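Local coordinates for protein porin B (Pseudomonas putida, PDB 4GEY) that forms a beta-barrel channel across the outer membrane and probably lets glucose and related sugars pass into the periplasm, at residues Pro344-Gly349 against Leu394-His399; Asp164-Ala169 against Gly429-Ser434; Asn273-Thr278 against Lys362-Leu367. The protein carries 2 engineered substitutions. All blocks are in the same frame, centred on the assembly; numbering follows the deposited sequence.

Contact 1: residues Pro344-Gly349 against Leu394-His399; sequences PKDDIG and LYYGFH. With C8E ((hydroxyethyloxy)tri(ethyloxy)octane), chain D; C8E ((hydroxyethyloxy)tri(ethyloxy)octane), chain E.
A chi1 of 76° folds the ring of Y395 back across the neighbouring strand onto G349, and D347, turned the same way (chi1 67°), carries its carboxylate to the edge of that ring. OH of Y395 donates to OD2 of D347 at 2.9 Å, from above the carboxylate plane. Glycine suits position 349 because its CA lies under the ring face, 3.8 Å from the Y395 centroid, in a CH-pi contact that needs the absence of a CB. D346 works with both oxygens: OD2 accepts from OH of Y396 through its anti lone pair, while OD1 takes the backbone N of H399 at 2.7 Å and also pairs with R343. The long aliphatic chain of K345 runs over the imidazole, its CD 3.7 Å from the H399 centroid. L394, Y396 and F398 meet bound detergent, as aromatic and aliphatic residues on the lipid-facing wall of a porin would. The backbones pair antiparallel, with D347–G397 and G349–Y395 as hydrogen-bonded pairs. Strand 347-357 is bonded on its other edge to strand 326-337, through I348 and Y336, and strand 388-399 to strand 404-414, so the contact is one seam of the barrel wall.

Contact 2: residues Asp164-Ala169 against Gly429-Ser434; sequences DFQNLA and GLKIQS
The carboxylate of D164 and the amide of Q433 stand nearly crosswise, their planes 73° apart. OD1 of D164 comes 3.5 Å from NE2 of Q433, a proximity and not a hydrogen bond; the stronger partner of this glutamine is R407, which donates to its OE1. The setting is a loop folded into a beta-barrel and held against the inner side of its wall: K431 and Q433 of strand 425-435 reach the loop, whereas L430 and I432 point the other way, L430 toward bound detergent. Polar residues thus serve the lumen and apolar ones the outside, the usual division in a porin.

K431 carries the contact. Its chain is extended throughout, with CG anti to the backbone N (chi1 178°), and this length spans the gap to the loop. The methylenes run beside the loop backbone, CD lying 3.5 Å from O of D164. NZ accordingly reaches several acceptors, among them O of C163 just before the segment and the carboxylate of E121. Lysine suits the place because one ammonium group can serve them all. E121 belongs to the glucose pocket, so K431 may help to position a sugar-binding residue from the second shell; C163 is also tied to C171 by a disulfide.

Q166 lays its extended side chain against the strand. Its OE1 is 3.4 Å from CB of K431, and NE2 is 3.7 Å from CA of G429, where glycine presents only backbone to the amide; NE2 itself is bonded to O of V52 on strand 42-57. The hydrogen bond that runs between the two segments goes from NZ of K431 to O of F165, 2.8 Å long, with the donor tilted 35° from the carbonyl plane.

Contact 3: residues Asn273-Thr278 against Lys362-Leu367; sequences NPQALT and KKRAEL
R364 grips a single oxygen of Q275 side-on with two of its nitrogens: NH2 lies 2.8 Å and NE 3.0 Å from OE1. Both donors come from the same face of the glutamine amide, above its plane, while the oxygen sits close to the plane of the guanidinium; the two flat groups are 42° apart. Because the two N-H groups share one acceptor, both bonds are bent, NH2 making an angle of 145° at hydrogen. The arginine extends from CG to NE and so reaches from the helix to the loop, while the glutamine bends at chi2 (77°) to turn its amide toward it. The other end of that amide is fixed as well, NE2 donating to O of E280, and F282 touches both side chains.

Outward from this grip lies an apolar patch centred on L367, one helical turn after R364 and therefore on much the same side of helix 359-372. CB of A276 packs on CB of L367 at 3.5 Å and lies near the carbonyl O of R364; so small a residue lets the loop backbone come close to the helix. CD2 of L367 meets CB of P274 at 3.8 Å, and L277 meets the same leucine about at right angles, its CD2 4.1 Å from CG. P274 suits the start of the short helical turn, where its O accepts from N of L277. Y267 touches both P274 and L367.

The contact joins two excursions from the barrel, probably at its extracellular end, where porins carry their longer loops. Its chemistry pairs a cation with a neutral amide oxygen, so the tie depends on directed hydrogen bonds and not on a salt bridge, with a few apolar groups packed beside it.

From the N terminus, segment 164-169 comes first, and contact 2 closes the widest loop only when strand 425-435 arrives at the end of the chain. Contacts 1 and 3 both fall within that span. Segment 273-278 opens contact 3 and 344-349 opens contact 1; 362-367 then closes the former before 394-399 closes the latter, so these two cross. The crossing arises because helix 359-372 lies between the two strands that contact 1 pairs. Contacts 1 and 2 touch, with F165 of the inward loop packing edge-to-face with Y395 of the wall. Contact 3 ties a short turn to helix 359-372, on the other side of the chain's centre from contact 1, their centres about 47 Å apart.

Contact 1: residues Pro344-Gly349 against Leu394-His399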
loop_
_atom_site.group_PDB
_atom_site.type_symbol
_atom_site.label_atom_id
_atom_site.label_comp_id
_atom_site.label_asym_id
_atom_site.label_seq_id
_atom_site.Cartn_x
_atom_site.Cartn_y
_atom_site.Cartn_z
ATOM N N PRO A 344 15.426 16.496 -16.714
ATOM C CA PRO A 344 15.303 17.090 -15.378
ATOM C C PRO A 344 14.081 16.636 -14.587
ATOM O O PRO A 344 14.019 16.895 -13.379
ATOM C CB PRO A 344 15.176 18.586 -15.682
ATOM C CG PRO A 344 14.547 18.628 -17.013
ATOM C CD PRO A 344 15.181 17.497 -17.766
ATOM N N LYS A 345 13.119 15.997 -15.247
ATOM C CA LYS A 345 11.937 15.519 -14.545
ATOM C C LYS A 345 11.924 14.003 -14.374
ATOM O O LYS A 345 10.992 13.467 -13.777
ATOM C CB LYS A 345 10.655 15.984 -15.238
ATOM C CG LYS A 345 10.475 17.483 -15.270
ATOM C CD LYS A 345 9.078 17.847 -15.730
ATOM C CE LYS A 345 8.759 19.311 -15.464
ATOM N NZ LYS A 345 7.375 19.643 -15.906
ATOM N N ASP A 346 12.946 13.315 -14.889
ATOM C CA ASP A 346 13.051 11.862 -14.729
ATOM C C ASP A 346 13.504 11.498 -13.320
ATOM O O ASP A 346 14.111 12.311 -12.625
ATOM C CB ASP A 346 14.042 11.265 -15.729
ATOM C CG ASP A 346 13.466 11.132 -17.130
ATOM O OD1 ASP A 346 12.282 11.477 -17.339
ATOM O OD2 ASP A 346 14.208 10.668 -18.019
ATOM N N ASP A 347 13.222 10.275 -12.890
ATOM C CA ASP A 347 13.692 9.839 -11.577
ATOM C C ASP A 347 14.299 8.433 -11.560
ATOM O O ASP A 347 14.001 7.583 -12.411
ATOM C CB ASP A 347 12.632 10.047 -10.480
ATOM C CG ASP A 347 11.409 9.158 -10.645
ATOM O OD1 ASP A 347 11.082 8.784 -11.794
ATOM O OD2 ASP A 347 10.756 8.840 -9.618
ATOM N N ILE A 348 15.211 8.229 -10.615
ATOM C CA ILE A 348 15.843 6.935 -10.421
ATOM C C ILE A 348 15.517 6.445 -9.022
ATOM O O ILE A 348 15.791 7.137 -8.051
ATOM C CB ILE A 348 17.358 7.041 -10.552
ATOM C CG1 ILE A 348 17.729 7.503 -11.950
ATOM C CG2 ILE A 348 17.992 5.691 -10.307
ATOM C CD1 ILE A 348 19.195 7.674 -12.155
ATOM N N GLY A 349 14.923 5.262 -8.912
ATOM C CA GLY A 349 14.583 4.727 -7.609
ATOM C C GLY A 349 15.349 3.469 -7.243
ATOM O O GLY A 349 15.667 2.650 -8.111
ATOM N N LEU A 394 14.974 -1.533 -8.480
ATOM C CA LEU A 394 15.652 -0.391 -9.069
ATOM C C LEU A 394 14.820 0.030 -10.279
ATOM O O LEU A 394 14.467 -0.812 -11.113
ATOM C CB LEU A 394 17.069 -0.768 -9.479
ATOM C CG LEU A 394 17.728 0.143 -10.509
ATOM C CD1 LEU A 394 17.948 1.520 -9.907
ATOM C CD2 LEU A 394 19.038 -0.465 -11.053
ATOM N N TYR A 395 14.472 1.312 -10.365
ATOM C CA TYR A 395 13.665 1.764 -11.489
ATOM C C TYR A 395 14.169 3.049 -12.126
ATOM O O TYR A 395 14.996 3.758 -11.555
ATOM C CB TYR A 395 12.174 1.871 -11.109
ATOM C CG TYR A 395 11.759 3.076 -10.260
ATOM C CD1 TYR A 395 11.751 4.360 -10.789
ATOM C CD2 TYR A 395 11.314 2.916 -8.962
ATOM C CE1 TYR A 395 11.363 5.433 -10.052
ATOM C CE2 TYR A 395 10.911 4.000 -8.205
ATOM C CZ TYR A 395 10.942 5.259 -8.759
ATOM O OH TYR A 395 10.553 6.367 -8.031
ATOM N N TYR A 396 13.651 3.341 -13.317
ATOM C CA TYR A 396 13.919 4.611 -13.993
ATOM C C TYR A 396 12.591 5.146 -14.533
ATOM O O TYR A 396 11.914 4.473 -15.309
ATOM C CB TYR A 396 14.947 4.452 -15.128
ATOM C CG TYR A 396 15.337 5.783 -15.737
ATOM C CD1 TYR A 396 14.471 6.458 -16.598
ATOM C CD2 TYR A 396 16.559 6.390 -15.432
ATOM C CE1 TYR A 396 14.808 7.697 -17.135
ATOM C CE2 TYR A 396 16.909 7.630 -15.972
ATOM C CZ TYR A 396 16.024 8.273 -16.815
ATOM O OH TYR A 396 16.331 9.491 -17.355
ATOM N N GLY A 397 12.221 6.357 -14.134
ATOM C CA GLY A 397 10.963 6.936 -14.572
ATOM C C GLY A 397 11.138 7.945 -15.691
ATOM O O GLY A 397 11.728 8.999 -15.469
ATOM N N PHE A 398 10.648 7.637 -16.895
ATOM C CA PHE A 398 10.674 8.628 -17.968
ATOM C C PHE A 398 9.462 9.515 -17.810
ATOM O O PHE A 398 8.327 9.034 -17.756
ATOM C CB PHE A 398 10.634 8.006 -19.371
ATOM C CG PHE A 398 11.769 7.072 -19.667
ATOM C CD1 PHE A 398 12.948 7.544 -20.224
ATOM C CD2 PHE A 398 11.647 5.702 -19.416
ATOM C CE1 PHE A 398 13.999 6.663 -20.515
ATOM C CE2 PHE A 398 12.687 4.820 -19.706
ATOM C CZ PHE A 398 13.861 5.300 -20.254
ATOM N N HIS A 399 9.702 10.812 -17.717
ATOM C CA HIS A 399 8.613 11.773 -17.720
ATOM C C HIS A 399 8.280 12.081 -19.180
ATOM O O HIS A 399 8.831 13.009 -19.763
ATOM C CB HIS A 399 9.024 13.043 -16.969
ATOM C CG HIS A 399 7.959 14.087 -16.931
ATOM N ND1 HIS A 399 7.665 14.889 -18.016
ATOM C CD2 HIS A 399 7.111 14.462 -15.945
ATOM C CE1 HIS A 399 6.681 15.711 -17.698
ATOM N NE2 HIS A 399 6.321 15.467 -16.448
HETATM C C1 C8E D . 11.658 -3.309 -18.454
HETATM C C2 C8E D . 12.707 -4.171 -17.757
HETATM C C3 C8E D . 14.101 -3.578 -17.937
HETATM C C4 C8E D . 14.713 -3.266 -16.574
HETATM C C5 C8E D . 14.735 -1.763 -16.269
HETATM C C6 C8E D . 16.116 -1.256 -15.847
HETATM C C7 C8E D . 16.031 -0.120 -14.830
HETATM C C8 C8E D . 17.365 0.067 -14.115
HETATM O O9 C8E D . 18.133 1.134 -14.655
HETATM C C10 C8E D . 18.432 2.173 -13.732
HETATM C C11 C8E D . 19.799 2.812 -14.018
HETATM O O12 C8E D . 19.931 3.300 -15.347
HETATM C C13 C8E D . 20.703 4.498 -15.420
HETATM C C14 C8E D . 20.376 5.333 -16.669
HETATM O O15 C8E D . 21.486 6.119 -17.079
HETATM C C16 C8E D . 21.192 7.500 -17.213
HETATM C C17 C8E D . 21.389 8.007 -18.645
HETATM O O18 C8E D . 21.075 9.392 -18.736
HETATM C C19 C8E D . 22.155 10.236 -19.094
HETATM C C20 C8E D . 21.599 11.463 -19.814
HETATM O O21 C8E D . 22.445 11.888 -20.860
HETATM C C10 C8E E . 20.290 11.214 -23.070
HETATM C C11 C8E E . 18.929 10.582 -23.350
HETATM O O12 C8E E . 18.366 10.039 -22.174
HETATM C C13 C8E E . 19.092 8.932 -21.674
HETATM C C14 C8E E . 18.177 7.730 -21.435
HETATM O O15 C8E E . 18.198 7.397 -20.061
HETATM C C16 C8E E . 18.585 6.062 -19.794
HETATM C C17 C8E E . 17.453 5.067 -20.054
HETATM O O18 C8E E . 17.566 3.975 -19.158
HETATM C C19 C8E E . 16.340 3.328 -18.901
HETATM C C20 C8E E . 16.592 1.837 -18.710
HETATM O O21 C8E E . 16.031 1.112 -19.782
#

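Contact 2: residues Asp164-Ala169 against Gly429-Ser434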
loop_
_atom_site.group_PDB
_atom_site.type_symbol
_atom_site.label_atom_id
_atom_site.label_comp_id
_atom_site.label_asym_id
_atom_site.label_seq_id
_atom_site.Cartn_x
_atom_site.Cartn_y
_atom_site.Cartn_z
ATOM N N ASP A 164 5.250 4.960 -6.419
ATOM C CA ASP A 164 5.945 5.033 -7.691
ATOM C C ASP A 164 6.619 3.704 -8.040
ATOM O O ASP A 164 6.675 3.332 -9.221
ATOM C CB ASP A 164 6.931 6.196 -7.714
ATOM C CG ASP A 164 6.237 7.537 -7.862
ATOM O OD1 ASP A 164 5.141 7.570 -8.468
ATOM O OD2 ASP A 164 6.784 8.556 -7.371
ATOM N N PHE A 165 7.112 2.990 -7.021
ATOM C CA PHE A 165 7.729 1.677 -7.221
ATOM C C PHE A 165 6.665 0.688 -7.718
ATOM O O PHE A 165 5.478 0.934 -7.577
ATOM C CB PHE A 165 8.372 1.157 -5.928
ATOM C CG PHE A 165 9.672 1.834 -5.568
ATOM C CD1 PHE A 165 9.681 3.024 -4.841
ATOM C CD2 PHE A 165 10.892 1.267 -5.934
ATOM C CE1 PHE A 165 10.875 3.647 -4.507
ATOM C CE2 PHE A 165 12.099 1.888 -5.606
ATOM C CZ PHE A 165 12.092 3.074 -4.892
ATOM N N GLN A 166 7.081 -0.419 -8.320
ATOM C CA GLN A 166 6.118 -1.416 -8.746
ATOM C C GLN A 166 5.899 -2.445 -7.639
ATOM O O GLN A 166 4.798 -2.985 -7.468
ATOM C CB GLN A 166 6.577 -2.106 -10.030
ATOM C CG GLN A 166 5.552 -3.097 -10.579
ATOM C CD GLN A 166 5.767 -3.419 -12.043
ATOM O OE1 GLN A 166 5.950 -2.522 -12.873
ATOM N NE2 GLN A 166 5.756 -4.703 -12.371
ATOM N N ASN A 167 6.968 -2.713 -6.896
ATOM C CA ASN A 167 6.938 -3.691 -5.828
ATOM C C ASN A 167 6.163 -3.174 -4.604
ATOM O O ASN A 167 6.401 -2.068 -4.133
ATOM C CB ASN A 167 8.363 -4.045 -5.442
ATOM C CG ASN A 167 8.439 -5.246 -4.537
ATOM O OD1 ASN A 167 8.111 -5.174 -3.351
ATOM N ND2 ASN A 167 8.896 -6.357 -5.083
ATOM N N LEU A 168 5.250 -3.997 -4.096
ATOM C CA LEU A 168 4.353 -3.617 -3.004
ATOM C C LEU A 168 5.089 -3.070 -1.807
ATOM O O LEU A 168 4.621 -2.131 -1.181
ATOM C CB LEU A 168 3.500 -4.807 -2.552
ATOM C CG LEU A 168 1.989 -4.615 -2.401
ATOM C CD1 LEU A 168 1.431 -5.654 -1.448
ATOM C CD2 LEU A 168 1.613 -3.215 -1.971
ATOM N N ALA A 169 6.241 -3.652 -1.496
ATOM C CA ALA A 169 7.020 -3.252 -0.333
ATOM C C ALA A 169 7.406 -1.771 -0.350
ATOM O O ALA A 169 7.778 -1.214 0.693
ATOM C CB ALA A 169 8.269 -4.101 -0.236
ATOM N N GLY A 429 10.008 -5.570 -14.682
ATOM C CA GLY A 429 8.736 -4.890 -14.601
ATOM C C GLY A 429 8.675 -3.670 -15.495
ATOM O O GLY A 429 9.703 -3.133 -15.887
ATOM N N LEU A 430 7.460 -3.257 -15.835
ATOM C CA LEU A 430 7.216 -1.991 -16.517
ATOM C C LEU A 430 5.975 -1.376 -15.882
ATOM O O LEU A 430 4.899 -1.989 -15.853
ATOM C CB LEU A 430 6.998 -2.198 -18.024
ATOM C CG LEU A 430 6.701 -0.925 -18.840
ATOM C CD1 LEU A 430 7.814 0.098 -18.641
ATOM C CD2 LEU A 430 6.517 -1.198 -20.327
ATOM N N LYS A 431 6.118 -0.175 -15.350
ATOM C CA LYS A 431 4.995 0.467 -14.685
ATOM C C LYS A 431 4.626 1.734 -15.427
ATOM O O LYS A 431 5.489 2.547 -15.750
ATOM C CB LYS A 431 5.316 0.754 -13.210
ATOM C CG LYS A 431 4.200 1.456 -12.481
ATOM C CD LYS A 431 4.347 1.354 -10.965
ATOM C CE LYS A 431 3.289 2.198 -10.273
ATOM N NZ LYS A 431 3.197 1.941 -8.821
ATOM N N ILE A 432 3.339 1.875 -15.707
ATOM C CA ILE A 432 2.810 3.009 -16.450
ATOM C C ILE A 432 1.789 3.769 -15.612
ATOM O O ILE A 432 0.906 3.161 -14.993
ATOM C CB ILE A 432 2.092 2.541 -17.722
ATOM C CG1 ILE A 432 3.072 1.907 -18.695
ATOM C CG2 ILE A 432 1.370 3.701 -18.390
ATOM C CD1 ILE A 432 2.476 1.756 -20.074
ATOM N N GLN A 433 1.902 5.095 -15.599
ATOM C CA GLN A 433 0.938 5.936 -14.904
ATOM C C GLN A 433 0.446 7.010 -15.834
ATOM O O GLN A 433 1.239 7.716 -16.439
ATOM C CB GLN A 433 1.567 6.585 -13.681
ATOM C CG GLN A 433 1.947 5.612 -12.600
ATOM C CD GLN A 433 2.860 6.243 -11.572
ATOM O OE1 GLN A 433 3.725 7.048 -11.914
ATOM N NE2 GLN A 433 2.667 5.895 -10.305
ATOM N N SER A 434 -0.865 7.151 -15.952
ATOM C CA SER A 434 -1.401 8.191 -16.815
ATOM C C SER A 434 -2.734 8.777 -16.342
ATOM O O SER A 434 -3.599 8.061 -15.818
ATOM C CB SER A 434 -1.547 7.663 -18.233
ATOM O OG SER A 434 -1.870 8.733 -19.089
#

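Contact 3: residues Asn273-Thr278 against Lys362-Leu367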
loop_
_atom_site.group_PDB
_atom_site.type_symbol
_atom_site.label_atom_id
_atom_site.label_comp_id
_atom_site.label_asym_id
_atom_site.label_seq_id
_atom_site.Cartn_x
_atom_site.Cartn_y
_atom_site.Cartn_z
ATOM N N ASN A 273 -2.092 -25.197 24.750
ATOM C CA ASN A 273 -1.264 -26.246 24.166
ATOM C C ASN A 273 -0.940 -25.887 22.724
ATOM O O ASN A 273 -1.670 -25.112 22.102
ATOM C CB ASN A 273 -2.006 -27.576 24.174
ATOM C CG ASN A 273 -2.507 -27.955 25.544
ATOM O OD1 ASN A 273 -1.867 -27.666 26.552
ATOM N ND2 ASN A 273 -3.661 -28.605 25.589
ATOM N N PRO A 274 0.155 -26.446 22.178
ATOM C CA PRO A 274 0.465 -26.108 20.784
ATOM C C PRO A 274 -0.615 -26.665 19.866
ATOM O O PRO A 274 -0.799 -27.876 19.835
ATOM C CB PRO A 274 1.806 -26.816 20.545
ATOM C CG PRO A 274 2.380 -27.039 21.922
ATOM C CD PRO A 274 1.188 -27.308 22.782
ATOM N N GLN A 275 -1.317 -25.806 19.135
ATOM C CA GLN A 275 -2.465 -26.264 18.350
ATOM C C GLN A 275 -2.107 -27.274 17.238
ATOM O O GLN A 275 -2.960 -28.048 16.796
ATOM C CB GLN A 275 -3.280 -25.078 17.806
ATOM C CG GLN A 275 -2.978 -24.696 16.387
ATOM C CD GLN A 275 -3.586 -25.626 15.344
ATOM O OE1 GLN A 275 -2.880 -26.106 14.458
ATOM N NE2 GLN A 275 -4.880 -25.902 15.458
ATOM N N ALA A 276 -0.860 -27.251 16.780
ATOM C CA ALA A 276 -0.388 -28.204 15.779
ATOM C C ALA A 276 -0.477 -29.635 16.298
ATOM O O ALA A 276 -0.568 -30.578 15.513
ATOM C CB ALA A 276 1.038 -27.890 15.394
ATOM N N LEU A 277 -0.438 -29.790 17.623
ATOM C CA LEU A 277 -0.536 -31.102 18.249
ATOM C C LEU A 277 -1.971 -31.504 18.540
ATOM O O LEU A 277 -2.265 -32.688 18.672
ATOM C CB LEU A 277 0.244 -31.134 19.558
ATOM C CG LEU A 277 1.751 -30.917 19.504
ATOM C CD1 LEU A 277 2.347 -31.096 20.883
ATOM C CD2 LEU A 277 2.390 -31.870 18.508
ATOM N N THR A 278 -2.864 -30.530 18.657
ATOM C CA THR A 278 -4.208 -30.849 19.121
ATOM C C THR A 278 -5.259 -30.792 18.031
ATOM O O THR A 278 -6.186 -31.591 18.023
ATOM C CB THR A 278 -4.644 -29.962 20.318
ATOM O OG1 THR A 278 -5.269 -28.759 19.848
ATOM C CG2 THR A 278 -3.449 -29.627 21.193
ATOM N N LYS A 362 6.527 -20.268 12.254
ATOM C CA LYS A 362 7.461 -21.262 11.765
ATOM C C LYS A 362 7.491 -22.467 12.701
ATOM O O LYS A 362 7.476 -23.606 12.231
ATOM C CB LYS A 362 8.850 -20.646 11.605
ATOM C CG LYS A 362 9.949 -21.640 11.264
ATOM C CD LYS A 362 11.196 -21.370 12.105
ATOM C CE LYS A 362 12.083 -22.608 12.226
ATOM N NZ LYS A 362 13.061 -22.493 13.354
ATOM N N LYS A 363 7.515 -22.217 14.014
ATOM C CA LYS A 363 7.550 -23.294 15.011
ATOM C C LYS A 363 6.341 -24.205 14.867
ATOM O O LYS A 363 6.457 -25.437 14.957
ATOM C CB LYS A 363 7.616 -22.748 16.444
ATOM C CG LYS A 363 9.026 -22.456 16.967
ATOM N N ARG A 364 5.183 -23.592 14.633
ATOM C CA ARG A 364 3.952 -24.336 14.426
ATOM C C ARG A 364 4.076 -25.238 13.203
ATOM O O ARG A 364 3.588 -26.381 13.196
ATOM C CB ARG A 364 2.767 -23.388 14.249
ATOM C CG ARG A 364 1.475 -24.125 13.954
ATOM C CD ARG A 364 0.236 -23.255 14.034
ATOM N NE ARG A 364 -0.924 -24.019 13.576
ATOM C CZ ARG A 364 -1.241 -24.190 12.291
ATOM N NH1 ARG A 364 -0.506 -23.629 11.341
ATOM N NH2 ARG A 364 -2.297 -24.918 11.956
ATOM N N ALA A 365 4.725 -24.715 12.165
ATOM C CA ALA A 365 4.882 -25.462 10.933
ATOM C C ALA A 365 5.787 -26.673 11.148
ATOM O O ALA A 365 5.516 -27.766 10.640
ATOM C CB ALA A 365 5.439 -24.571 9.844
ATOM N N GLU A 366 6.868 -26.466 11.897
ATOM C CA GLU A 366 7.820 -27.533 12.162
ATOM C C GLU A 366 7.101 -28.668 12.877
ATOM O O GLU A 366 7.317 -29.849 12.590
ATOM C CB GLU A 366 8.985 -27.011 12.993
ATOM C CG GLU A 366 10.185 -26.591 12.175
ATOM C CD GLU A 366 11.186 -25.790 12.979
ATOM O OE1 GLU A 366 10.812 -25.266 14.053
ATOM O OE2 GLU A 366 12.348 -25.671 12.533
ATOM N N LEU A 367 6.215 -28.282 13.786
ATOM C CA LEU A 367 5.358 -29.214 14.497
ATOM C C LEU A 367 4.439 -30.004 13.571
ATOM O O LEU A 367 4.331 -31.226 13.700
ATOM C CB LEU A 367 4.522 -28.452 15.512
ATOM C CG LEU A 367 4.730 -28.837 16.971
ATOM C CD1 LEU A 367 6.191 -29.183 17.222
ATOM C CD2 LEU A 367 4.278 -27.670 17.836
#